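Side-chain contacts in endo-1,3-beta-glucanase, family GH16 (Zobellia galactanivorans, PDB 5FUI), which binds the beta-1,3-glucan laminarin as the C-terminal family 6 carbohydrate-binding module of a marine bacterial laminarinase: residues A[29-34]-A[61-66]; A[50-53]-A[57-60]; A[73-78]-A[101-106]. One frame throughout, in Å; residues are numbered along the deposited sequence.

Contact 1: residues A[29-34]-A[61-66]. With MG (magnesium ion), chain E.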
ATOM      1  N   CYS A  29      -8.429  11.296  -7.284  1.00 13.15           N
ATOM      2  CA  CYS A  29      -7.230  10.746  -7.938  1.00 12.52           C
ATOM      3  C   CYS A  29      -7.445  10.957  -9.487  1.00 10.92           C
ATOM      4  O   CYS A  29      -8.555  10.704  -9.999  1.00 10.83           O
ATOM      5  CB  CYS A  29      -7.152   9.256  -7.580  1.00 11.36           C
ATOM      6  SG  CYS A  29      -5.791   8.391  -8.370  1.00 11.49           S
ATOM      7  N   SER A  30      -6.367  11.258 -10.168  1.00  9.64           N
ATOM      8  CA  SER A  30      -6.391  11.427 -11.635  1.00  9.61           C
ATOM      9  C   SER A  30      -6.748  10.170 -12.371  1.00 11.17           C
ATOM     10  O   SER A  30      -7.165  10.242 -13.523  1.00 12.25           O
ATOM     11  CB  SER A  30      -5.039  11.959 -12.158  1.00 12.65           C
ATOM     12  OG  SER A  30      -4.002  10.983 -11.960  1.00 12.57           O
ATOM     13  N   GLU A  31      -6.585   9.020 -11.717  1.00  9.27           N
ATOM     14  CA  GLU A  31      -6.942   7.712 -12.282  1.00 10.77           C
ATOM     15  C   GLU A  31      -8.354   7.267 -11.951  1.00 10.67           C
ATOM     16  O   GLU A  31      -8.720   6.123 -12.245  1.00 13.84           O
ATOM     17  CB  GLU A  31      -5.920   6.638 -11.871  1.00 10.44           C
ATOM     18  CG  GLU A  31      -4.548   7.056 -12.364  1.00 12.86           C
ATOM     19  CD  GLU A  31      -3.467   5.959 -12.333  1.00 11.42           C
ATOM     20  OE1 GLU A  31      -3.528   5.059 -11.478  1.00 11.20           O
ATOM     21  OE2 GLU A  31      -2.573   6.023 -13.177  1.00 11.89           O
ATOM     22  N   GLY A  32      -9.135   8.197 -11.362  1.00 12.62           N
ATOM     23  CA  GLY A  32     -10.527   7.946 -10.960  1.00 14.50           C
ATOM     24  C   GLY A  32     -10.553   7.549  -9.494  1.00 15.24           C
ATOM     25  O   GLY A  32      -9.552   7.110  -8.914  1.00 14.53           O
ATOM     26  N   GLY A  33     -11.740   7.687  -8.914  1.00 15.59           N
ATOM     27  CA  GLY A  33     -11.876   7.432  -7.487  1.00 16.09           C
ATOM     28  C   GLY A  33     -11.014   8.406  -6.659  1.00 14.08           C
ATOM     29  O   GLY A  33     -10.837   9.583  -6.976  1.00 13.79           O
ATOM     30  N   GLU A  34     -10.451   7.846  -5.604  1.00 13.07           N
ATOM     31  CA  GLU A  34      -9.655   8.613  -4.627  1.00 11.77           C
ATOM     32  C   GLU A  34      -8.278   7.976  -4.533  1.00  9.87           C
ATOM     33  O   GLU A  34      -8.088   6.780  -4.865  1.00 11.98           O
ATOM     34  CB  GLU A  34     -10.349   8.740  -3.184  1.00 11.00           C
ATOM     35  CG  GLU A  34     -11.598   9.570  -3.232  1.00 16.84           C
ATOM     36  CD  GLU A  34     -12.334   9.403  -1.893  1.00 17.38           C
ATOM     37  OE1 GLU A  34     -12.815   8.265  -1.599  1.00 21.53           O
ATOM     38  OE2 GLU A  34     -12.358  10.372  -1.131  1.00 22.02           O
ATOM     39  N   GLU A  61       1.340  -5.481  -5.724  1.00  9.72           N
ATOM     40  CA  GLU A  61       1.592  -4.234  -6.505  1.00  9.87           C
ATOM     41  C   GLU A  61       0.989  -3.066  -5.799  1.00  9.58           C
ATOM     42  O   GLU A  61      -0.083  -3.206  -5.193  1.00  9.92           O
ATOM     43  CB  GLU A  61       0.934  -4.301  -7.886  1.00 10.10           C
ATOM     44  CG  GLU A  61       1.602  -5.289  -8.875  1.00 11.77           C
ATOM     45  CD  GLU A  61       0.691  -5.439 -10.049  1.00 15.20           C
ATOM     46  OE1 GLU A  61      -0.298  -6.201  -9.927  1.00 14.15           O
ATOM     47  OE2 GLU A  61       0.919  -4.758 -11.116  1.00 21.19           O
ATOM     48  N   TYR A  62       1.663  -1.922  -5.884  1.00  8.35           N
ATOM     49  CA  TYR A  62       1.245  -0.688  -5.238  1.00  8.04           C
ATOM     50  C   TYR A  62       1.282   0.430  -6.250  1.00  8.55           C
ATOM     51  O   TYR A  62       2.336   0.702  -6.857  1.00  9.00           O
ATOM     52  CB  TYR A  62       2.174  -0.303  -4.021  1.00  8.64           C
ATOM     53  CG  TYR A  62       2.268  -1.410  -2.994  1.00  8.16           C
ATOM     54  CD1 TYR A  62       3.162  -2.436  -3.097  1.00  8.41           C
ATOM     55  CD2 TYR A  62       1.366  -1.413  -1.900  1.00  9.88           C
ATOM     56  CE1 TYR A  62       3.205  -3.438  -2.112  1.00  8.18           C
ATOM     57  CE2 TYR A  62       1.395  -2.416  -0.911  1.00  9.76           C
ATOM     58  CZ  TYR A  62       2.293  -3.404  -1.051  1.00  8.54           C
ATOM     59  OH  TYR A  62       2.354  -4.362  -0.073  1.00  9.87           O
ATOM     60  N   ARG A  63       0.124   1.058  -6.471  1.00  7.80           N
ATOM     61  CA  ARG A  63      -0.010   2.170  -7.437  1.00  8.41           C
ATOM     62  C   ARG A  63       0.233   3.444  -6.705  1.00  7.85           C
ATOM     63  O   ARG A  63      -0.568   3.884  -5.868  1.00  9.81           O
ATOM     64  CB  ARG A  63      -1.364   2.104  -8.121  1.00  8.32           C
ATOM     65  CG  ARG A  63      -1.615   3.105  -9.282  1.00 10.03           C
ATOM     66  CD  ARG A  63      -0.678   2.689 -10.434  1.00  9.96           C
ATOM     67  NE  ARG A  63      -0.980   3.497 -11.634  1.00  8.94           N
ATOM     68  CZ  ARG A  63      -0.253   3.430 -12.754  1.00 10.38           C
ATOM     69  NH1 ARG A  63       0.823   2.608 -12.846  1.00 11.75           N
ATOM     70  NH2 ARG A  63      -0.568   4.223 -13.805  1.00 12.77           N
ATOM     71  N   VAL A  64       1.417   4.015  -6.948  1.00  7.89           N
ATOM     72  CA  VAL A  64       1.990   5.108  -6.086  1.00  8.49           C
ATOM     73  C   VAL A  64       2.440   6.318  -6.915  1.00  9.04           C
ATOM     74  O   VAL A  64       2.687   6.191  -8.116  1.00  9.26           O
ATOM     75  CB  VAL A  64       3.185   4.603  -5.221  1.00  7.55           C
ATOM     76  CG1 VAL A  64       2.648   3.566  -4.197  1.00  9.08           C
ATOM     77  CG2 VAL A  64       4.318   4.013  -6.061  1.00  9.76           C
ATOM     78  N   ALA A  65       2.581   7.480  -6.267  1.00  8.26           N
ATOM     79  CA  ALA A  65       3.143   8.658  -6.908  1.00  8.42           C
ATOM     80  C   ALA A  65       3.928   9.446  -5.905  1.00  9.62           C
ATOM     81  O   ALA A  65       3.620   9.408  -4.675  1.00  9.33           O
ATOM     82  CB  ALA A  65       1.962   9.533  -7.369  1.00  9.70           C
ATOM     83  N   SER A  66       4.883  10.284  -6.423  1.00  9.14           N
ATOM     84  CA  SER A  66       5.544  11.213  -5.493  1.00  9.91           C
ATOM     85  C   SER A  66       6.218  12.271  -6.341  1.00  9.64           C
ATOM     86  O   SER A  66       6.816  11.966  -7.383  1.00 10.28           O
ATOM     87  CB  SER A  66       6.615  10.537  -4.625  1.00 10.65           C
ATOM     88  OG  SER A  66       7.184  11.544  -3.785  1.00 10.36           O
TER
HETATM   89 MG    MG E1386      -7.909   4.547  -5.166  1.00 10.89          MG
HETATM   90  O   HOH W   1      -9.897   4.625  -6.396  1.00 30.25           O

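Contact 2: residues A[50-53]-A[57-60]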
ATOM      1  N   ILE A  50      -8.228  -9.316   4.561  1.00 12.25           N
ATOM      2  CA  ILE A  50      -7.594  -9.604   3.260  1.00 12.82           C
ATOM      3  C   ILE A  50      -7.253 -11.132   3.193  1.00 13.27           C
ATOM      4  O   ILE A  50      -6.462 -11.678   4.054  1.00 13.97           O
ATOM      5  CB  ILE A  50      -6.323  -8.718   3.034  1.00 12.59           C
ATOM      6  CG1 ILE A  50      -6.656  -7.226   3.161  1.00 13.20           C
ATOM      7  CG2 ILE A  50      -5.699  -9.152   1.712  1.00 14.43           C
ATOM      8  CD1 ILE A  50      -7.869  -6.833   2.374  1.00 12.38           C
ATOM      9  N   ASN A  51      -7.895 -11.787   2.235  1.00 14.11           N
ATOM     10  CA  ASN A  51      -7.743 -13.217   2.128  1.00 15.31           C
ATOM     11  C   ASN A  51      -6.625 -13.630   1.131  1.00 13.85           C
ATOM     12  O   ASN A  51      -6.543 -13.089   0.004  1.00 15.17           O
ATOM     13  CB  ASN A  51      -9.091 -13.934   1.808  1.00 14.89           C
ATOM     14  CG  ASN A  51      -8.921 -15.454   1.792  1.00 20.33           C
ATOM     15  OD1 ASN A  51      -8.758 -16.091   2.843  1.00 26.51           O
ATOM     16  ND2 ASN A  51      -8.905 -16.029   0.591  1.00 23.36           N
ATOM     17  N   PHE A  52      -5.711 -14.539   1.595  1.00 12.07           N
ATOM     18  CA  PHE A  52      -4.679 -15.166   0.797  1.00 13.06           C
ATOM     19  C   PHE A  52      -5.153 -16.604   0.743  1.00 13.94           C
ATOM     20  O   PHE A  52      -4.990 -17.352   1.719  1.00 15.41           O
ATOM     21  CB  PHE A  52      -3.316 -14.982   1.481  1.00 12.94           C
ATOM     22  CG  PHE A  52      -2.847 -13.551   1.544  1.00 11.48           C
ATOM     23  CD1 PHE A  52      -3.383 -12.653   2.535  1.00 12.49           C
ATOM     24  CD2 PHE A  52      -1.925 -13.060   0.578  1.00 13.61           C
ATOM     25  CE1 PHE A  52      -2.928 -11.322   2.611  1.00 11.99           C
ATOM     26  CE2 PHE A  52      -1.465 -11.731   0.680  1.00 13.21           C
ATOM     27  CZ  PHE A  52      -1.951 -10.877   1.669  1.00 12.57           C
ATOM     28  N   PRO A  53      -5.744 -17.022  -0.365  1.00 14.21           N
ATOM     29  CA  PRO A  53      -6.436 -18.352  -0.339  1.00 17.61           C
ATOM     30  C   PRO A  53      -5.487 -19.527  -0.387  1.00 17.07           C
ATOM     31  O   PRO A  53      -5.915 -20.639  -0.041  1.00 18.52           O
ATOM     32  CB  PRO A  53      -7.231 -18.382  -1.645  1.00 19.07           C
ATOM     33  CG  PRO A  53      -6.589 -17.339  -2.522  1.00 20.82           C
ATOM     34  CD  PRO A  53      -6.099 -16.239  -1.585  1.00 16.20           C
ATOM     35  N   ASN A  57       3.879 -17.905  -2.888  1.00 14.60           N
ATOM     36  CA  ASN A  57       4.388 -16.599  -3.244  1.00 13.08           C
ATOM     37  C   ASN A  57       3.349 -15.763  -3.940  1.00 15.48           C
ATOM     38  O   ASN A  57       2.642 -16.228  -4.812  1.00 20.69           O
ATOM     39  CB  ASN A  57       5.710 -16.695  -3.994  1.00 16.92           C
ATOM     40  CG  ASN A  57       6.777 -17.349  -3.120  1.00 31.77           C
ATOM     41  OD1 ASN A  57       7.024 -16.975  -1.944  1.00 34.10           O
ATOM     42  ND2 ASN A  57       7.363 -18.379  -3.676  1.00 27.19           N
ATOM     43  N   TYR A  58       3.222 -14.540  -3.493  1.00 12.50           N
ATOM     44  CA  TYR A  58       2.298 -13.590  -4.098  1.00 11.41           C
ATOM     45  C   TYR A  58       3.063 -12.371  -4.636  1.00 11.21           C
ATOM     46  O   TYR A  58       4.089 -11.931  -4.027  1.00 12.96           O
ATOM     47  CB  TYR A  58       1.345 -13.022  -3.039  1.00 12.40           C
ATOM     48  CG  TYR A  58       0.320 -14.012  -2.579  1.00 13.20           C
ATOM     49  CD1 TYR A  58       0.629 -15.009  -1.663  1.00 14.15           C
ATOM     50  CD2 TYR A  58      -0.979 -13.993  -3.117  1.00 14.91           C
ATOM     51  CE1 TYR A  58      -0.300 -15.923  -1.232  1.00 13.94           C
ATOM     52  CE2 TYR A  58      -1.970 -14.894  -2.729  1.00 16.50           C
ATOM     53  CZ  TYR A  58      -1.619 -15.890  -1.773  1.00 14.57           C
ATOM     54  OH  TYR A  58      -2.607 -16.802  -1.414  1.00 14.07           O
ATOM     55  N   LEU A  59       2.510 -11.820  -5.716  1.00  9.73           N
ATOM     56  CA  LEU A  59       2.975 -10.482  -6.179  1.00 10.40           C
ATOM     57  C   LEU A  59       2.023  -9.471  -5.554  1.00 10.48           C
ATOM     58  O   LEU A  59       0.769  -9.572  -5.729  1.00 11.99           O
ATOM     59  CB  LEU A  59       2.911 -10.406  -7.744  1.00 10.47           C
ATOM     60  CG  LEU A  59       3.394  -9.051  -8.291  1.00 11.35           C
ATOM     61  CD1 LEU A  59       4.902  -8.917  -8.063  1.00 12.75           C
ATOM     62  CD2 LEU A  59       3.013  -9.053  -9.828  1.00 14.15           C
ATOM     63  N   ILE A  60       2.608  -8.473  -4.867  1.00  9.30           N
ATOM     64  CA  ILE A  60       1.766  -7.400  -4.330  1.00  9.62           C
ATOM     65  C   ILE A  60       2.275  -6.091  -4.989  1.00  9.09           C
ATOM     66  O   ILE A  60       3.441  -5.712  -4.889  1.00 10.59           O
ATOM     67  CB  ILE A  60       1.801  -7.264  -2.807  1.00  8.72           C
ATOM     68  CG1 ILE A  60       1.547  -8.680  -2.121  1.00  9.97           C
ATOM     69  CG2 ILE A  60       0.750  -6.210  -2.425  1.00 11.36           C
ATOM     70  CD1 ILE A  60       1.441  -8.546  -0.587  1.00 11.61           C
TER

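Contact 3: residues A[73-78]-A[101-106]. With APY (2-aminomethyl-pyridine), chain C.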
ATOM      1  N   PHE A  73       7.601   2.851   2.588  1.00  8.85           N
ATOM      2  CA  PHE A  73       6.609   2.278   3.508  1.00  9.24           C
ATOM      3  C   PHE A  73       6.835   0.787   3.669  1.00  9.20           C
ATOM      4  O   PHE A  73       7.520   0.152   2.839  1.00 10.81           O
ATOM      5  CB  PHE A  73       5.155   2.587   3.075  1.00 10.72           C
ATOM      6  CG  PHE A  73       4.774   2.040   1.722  1.00  9.43           C
ATOM      7  CD1 PHE A  73       4.953   2.868   0.541  1.00  9.64           C
ATOM      8  CD2 PHE A  73       4.181   0.769   1.608  1.00 11.07           C
ATOM      9  CE1 PHE A  73       4.516   2.359  -0.659  1.00 11.19           C
ATOM     10  CE2 PHE A  73       3.766   0.284   0.381  1.00 12.85           C
ATOM     11  CZ  PHE A  73       3.895   1.086  -0.754  1.00 11.71           C
ATOM     12  N   SER A  74       6.317   0.258   4.781  1.00  8.53           N
ATOM     13  CA  SER A  74       6.374  -1.223   5.029  1.00  8.98           C
ATOM     14  C   SER A  74       4.974  -1.782   4.938  1.00 11.72           C
ATOM     15  O   SER A  74       3.987  -1.080   5.160  1.00 11.60           O
ATOM     16  CB  SER A  74       6.952  -1.533   6.424  1.00 10.83           C
ATOM     17  OG  SER A  74       6.089  -0.942   7.439  1.00 14.44           O
ATOM     18  N   SER A  75       4.915  -3.039   4.531  1.00 10.10           N
ATOM     19  CA  SER A  75       3.636  -3.793   4.541  1.00  8.20           C
ATOM     20  C   SER A  75       3.760  -4.957   5.556  1.00  8.95           C
ATOM     21  O   SER A  75       4.843  -5.530   5.755  1.00  9.92           O
ATOM     22  CB  SER A  75       3.246  -4.338   3.175  1.00  9.15           C
ATOM     23  OG  SER A  75       4.328  -5.092   2.675  1.00 10.53           O
ATOM     24  N   ASP A  76       2.621  -5.251   6.222  1.00  9.38           N
ATOM     25  CA  ASP A  76       2.627  -6.298   7.246  1.00  8.87           C
ATOM     26  C   ASP A  76       1.277  -6.926   7.412  1.00  9.40           C
ATOM     27  O   ASP A  76       0.266  -6.357   6.950  1.00 11.54           O
ATOM     28  CB  ASP A  76       3.090  -5.703   8.595  1.00 11.92           C
ATOM     29  CG  ASP A  76       2.047  -4.871   9.244  1.00 12.74           C
ATOM     30  OD1 ASP A  76       1.149  -5.406   9.887  1.00 14.43           O
ATOM     31  OD2 ASP A  76       2.024  -3.616   9.060  1.00 21.24           O
ATOM     32  N   LEU A  77       1.260  -8.114   8.029  1.00 11.30           N
ATOM     33  CA  LEU A  77       0.006  -8.763   8.401  1.00 12.52           C
ATOM     34  C   LEU A  77      -0.110  -8.820   9.939  1.00 10.76           C
ATOM     35  O   LEU A  77       0.908  -9.034  10.668  1.00 11.90           O
ATOM     36  CB  LEU A  77       0.027 -10.215   7.864  1.00 12.36           C
ATOM     37  CG  LEU A  77       0.227 -10.341   6.361  1.00 11.49           C
ATOM     38  CD1 LEU A  77       0.312 -11.828   6.011  1.00 13.44           C
ATOM     39  CD2 LEU A  77      -0.779  -9.502   5.545  1.00 13.17           C
ATOM     40  N   GLU A  78      -1.358  -8.586  10.395  1.00 12.26           N
ATOM     41  CA  GLU A  78      -1.686  -8.716  11.848  1.00 14.00           C
ATOM     42  C   GLU A  78      -0.847  -7.836  12.719  1.00 16.04           C
ATOM     43  O   GLU A  78      -0.194  -8.306  13.703  1.00 17.35           O
ATOM     44  CB  GLU A  78      -1.539 -10.210  12.284  1.00 15.69           C
ATOM     45  CG  GLU A  78      -2.529 -11.098  11.521  1.00 19.09           C
ATOM     46  CD  GLU A  78      -3.984 -10.699  11.926  1.00 24.44           C
ATOM     47  OE1 GLU A  78      -4.344 -10.664  13.129  1.00 33.10           O
ATOM     48  OE2 GLU A  78      -4.829 -10.338  11.099  1.00 19.73           O
ATOM     49  N   VAL A 101       4.846  -0.105  -8.230  1.00  8.59           N
ATOM     50  CA  VAL A 101       5.979  -0.863  -7.672  1.00  8.78           C
ATOM     51  C   VAL A 101       5.422  -2.152  -7.072  1.00  9.83           C
ATOM     52  O   VAL A 101       4.207  -2.313  -6.869  1.00 10.07           O
ATOM     53  CB  VAL A 101       6.776  -0.020  -6.619  1.00  9.83           C
ATOM     54  CG1 VAL A 101       7.412   1.226  -7.324  1.00 13.91           C
ATOM     55  CG2 VAL A 101       5.846   0.363  -5.418  1.00 11.55           C
ATOM     56  N   SER A 102       6.325  -3.051  -6.715  1.00  8.65           N
ATOM     57  CA  SER A 102       5.853  -4.352  -6.201  1.00  9.89           C
ATOM     58  C   SER A 102       6.823  -4.994  -5.236  1.00  9.12           C
ATOM     59  O   SER A 102       7.986  -4.632  -5.155  1.00 11.18           O
ATOM     60  CB  SER A 102       5.521  -5.308  -7.329  1.00  9.99           C
ATOM     61  OG  SER A 102       6.759  -5.717  -8.001  1.00  9.47           O
ATOM     62  N   GLN A 103       6.314  -6.005  -4.546  1.00  7.99           N
ATOM     63  CA  GLN A 103       7.146  -6.938  -3.805  1.00  9.34           C
ATOM     64  C   GLN A 103       6.602  -8.338  -4.067  1.00  9.83           C
ATOM     65  O   GLN A 103       5.431  -8.490  -4.354  1.00 10.69           O
ATOM     66  CB  GLN A 103       7.096  -6.586  -2.315  1.00 10.42           C
ATOM     67  CG  GLN A 103       5.709  -6.779  -1.697  1.00 10.70           C
ATOM     68  CD  GLN A 103       5.533  -6.231  -0.286  1.00  9.89           C
ATOM     69  OE1 GLN A 103       4.402  -6.098   0.132  1.00 13.11           O
ATOM     70  NE2 GLN A 103       6.583  -5.970   0.443  1.00  9.09           N
ATOM     71  N   THR A 104       7.491  -9.318  -3.989  1.00 11.36           N
ATOM     72  CA  THR A 104       7.102 -10.740  -4.104  1.00 12.66           C
ATOM     73  C   THR A 104       7.391 -11.412  -2.799  1.00 13.58           C
ATOM     74  O   THR A 104       8.576 -11.429  -2.363  1.00 17.33           O
ATOM     75  CB  THR A 104       7.831 -11.429  -5.280  1.00 12.61           C
ATOM     76  OG1 THR A 104       7.502 -10.781  -6.514  1.00 16.77           O
ATOM     77  CG2 THR A 104       7.418 -12.863  -5.443  1.00 17.52           C
ATOM     78  N   VAL A 105       6.322 -11.874  -2.130  1.00 13.20           N
ATOM     79  CA  VAL A 105       6.513 -12.336  -0.775  0.50 15.68           C
ATOM     80  C   VAL A 105       5.705 -13.629  -0.528  1.00 13.59           C
ATOM     81  O   VAL A 105       4.737 -13.909  -1.182  1.00 12.85           O
ATOM     82  CB  VAL A 105       6.274 -11.136   0.177  0.50 15.18           C
ATOM     83  CG1 VAL A 105       4.865 -10.527   0.030  0.50 14.74           C
ATOM     84  CG2 VAL A 105       6.689 -11.400   1.606  0.50 21.37           C
ATOM     85  N   ASN A 106       6.118 -14.411   0.454  1.00 13.18           N
ATOM     86  CA  ASN A 106       5.505 -15.683   0.748  1.00 12.31           C
ATOM     87  C   ASN A 106       4.585 -15.565   1.935  1.00 15.25           C
ATOM     88  O   ASN A 106       4.987 -15.062   2.949  1.00 17.33           O
ATOM     89  CB  ASN A 106       6.636 -16.659   1.040  1.00 14.80           C
ATOM     90  CG  ASN A 106       6.178 -18.090   1.125  1.00 23.80           C
ATOM     91  OD1 ASN A 106       6.404 -18.861   0.207  1.00 26.23           O
ATOM     92  ND2 ASN A 106       5.593 -18.471   2.259  1.00 23.30           N
TER
HETATM   93  N   APY C 132       0.313  -2.425  10.727  1.00 26.35           N
HETATM   94  CM  APY C 132       0.058  -1.125  10.138  1.00 27.45           C
HETATM   95  C2  APY C 132      -0.564  -0.624  11.431  1.00 27.43           C
HETATM   96  C3  APY C 132       0.210   0.122  12.288  1.00 23.44           C
HETATM   97  C4  APY C 132      -0.293   0.544  13.542  1.00 24.16           C
HETATM   98  C5  APY C 132      -1.567   0.102  13.942  1.00 29.16           C
HETATM   99  C6  APY C 132      -2.340  -0.661  13.081  1.00 27.69           C
HETATM  100  N1  APY C 132      -1.803  -1.050  11.869  1.00 24.55           N

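Contact 1: residues A[29-34]-A[61-66]
A salt bridge at the surface, Glu31 to Arg63, joins a hairpin turn to an inner strand of the beta-sandwich of this family 6 carbohydrate-binding module. Residues 29-34 connect the paired strands 25-28 and 34-37, and Cys29 to Gly32 form a type I beta turn; Arg63 stands on strand 56-66 of the four-stranded sheet. The guanidinium takes the carboxylate side-on, with one nitrogen for each oxygen: Arg63 NE reaches Glu31 OE1 over 3.0 Å, and Arg63 NH2 reaches Glu31 OE2 over 2.8 Å. The first of these bonds is nearly straight, at 169° at the hydrogen. Both oxygens accept on their syn lone pairs, and the two flat groups lie only 18° from coplanar, so the paired bonds hold each group against rotation. Glu31 runs out almost straight beyond CG, whereas Arg63 bends at chi2 (68°), turning its NE and NH2 edge to the incoming acid. Further partners fix the pair: Arg63 NH1 bonds to Thr100, and Glu31 OE1 also accepts from Asn126 ND2, while OD1 of the same asparagine binds the magnesium ion. Glu31 thus belongs to the second shell of the metal site. Within the turn, Gly32 N bonds to Cys29 O at 2.9 Å, and Glu31 N points at Cys29 SG, 3.5 Å away. The same loop delivers a first-shell ligand at its far end: Glu14, Glu16, Asn126 and a water also bind the magnesium ion, and the backbone oxygen Glu34 O lies 2.3 Å from it.

Contact 2: residues A[50-53]-A[57-60]
One face of the Tyr58 ring receives the edge of Phe52, and Pro53 CD lies at the Tyr58 edge, near the hydroxyl. Phe52 CD2 stands 3.6 Å above the tyrosine plane, over the ring centre, and is almost equally far from all six ring carbons. The pair is T-shaped, with planes 86° apart and ring centroids separated by 5.0 Å. The edge of Phe52 also meets Ile60, whose CD1 is 4.5 Å from Phe52 CE2. Each aromatic ring swings back beside its own backbone N (chi1 -66° for Phe52, -72° for Tyr58), which turns the two rings toward each other between the sheets. At its far end Tyr58 reaches the Phe52-Pro53 peptide: Tyr58 OH lies 3.5 Å from Phe52 CB and as close to Pro53 CD. The proline nitrogen has no hydrogen to offer; the hydroxyl bonds instead to Ser54 O, in the connection between the strands, so its polar end is satisfied although the ring is buried. Phe52 ends strand 44-52 of the five-stranded sheet and Tyr58 stands near the start of strand 56-66 in the four-stranded one, so the rings fill one end of the sandwich between the sheets, beside Val107 of strand 97-107 and Ile130 of strand 124-131.

Contact 3: residues A[73-78]-A[101-106]
Gln103 OE1 is gripped by two hydroxyls: Ser75 OG donates to it over 2.7 Å, and the hydroxyl of Tyr62 makes a second hydrogen bond to the same oxygen. The serine approaches in the carbonyl plane, on a lone pair, with a C=O...donor angle of 113°. Gln103 CG lies between the backbone N and the carbonyl carbon (chi1 65°), and from there the chain runs out extended and carries its amide across to the facing strand. Ser75 OG sits in the equivalent position on its own backbone, and Ser75 CB comes within 3.7 Å of Gln103 OE1. The bond spans the interior of the beta-sandwich: Ser75 is on strand 72-77 of the five-stranded sheet, Gln103 on strand 97-107 at the border of the four-stranded one. It is a polar link in mostly apolar surroundings, with Leu84 and Leu116 against Ser75, and Leu87 and Ile60 against Gln103. Alternation along strand 72-77 sends the next residue, Asp76, to the other side of its sheet, where a bound 2-aminomethyl-pyridine lies. The ligand's amino N donates to Asp76 OD2 at 2.7 Å and, weakly, to Asp76 OD1 at 3.2 Å; OD1 is further held by the backbone N of Gly80. Trp44, Gly115 and Tyr117 complete this pocket, a location consistent with the sheet-face cleft that serves as one of the sugar-binding sites in family 6 modules. The ligand amino group is probably charged, which would strengthen its pairing with the Asp76 carboxylate.

After strands 10-14 and 20-22 the chain makes the 25-28/34-37 hairpin, whose turn meets strand 56-66 in contact 1. Within that long excursion lies contact 2, a short return from strand 44-52 to the start of strand 56-66 where the chain changes sheets. Contact 3 opens only after contact 1 has closed; its loop of 22 residues, strand 82-88 included, runs from strand 72-77 to strand 97-107. Strand 56-66 is the common element: residues 57-60 serve contact 2 and 61-66 contact 1, and both pair with segment 101-106 of contact 3. Contacts 2 and 3 join the two sheets, whereas contact 1, about 20 Å from contact 2 between centres, ties the metal-site loop to the four-stranded sheet.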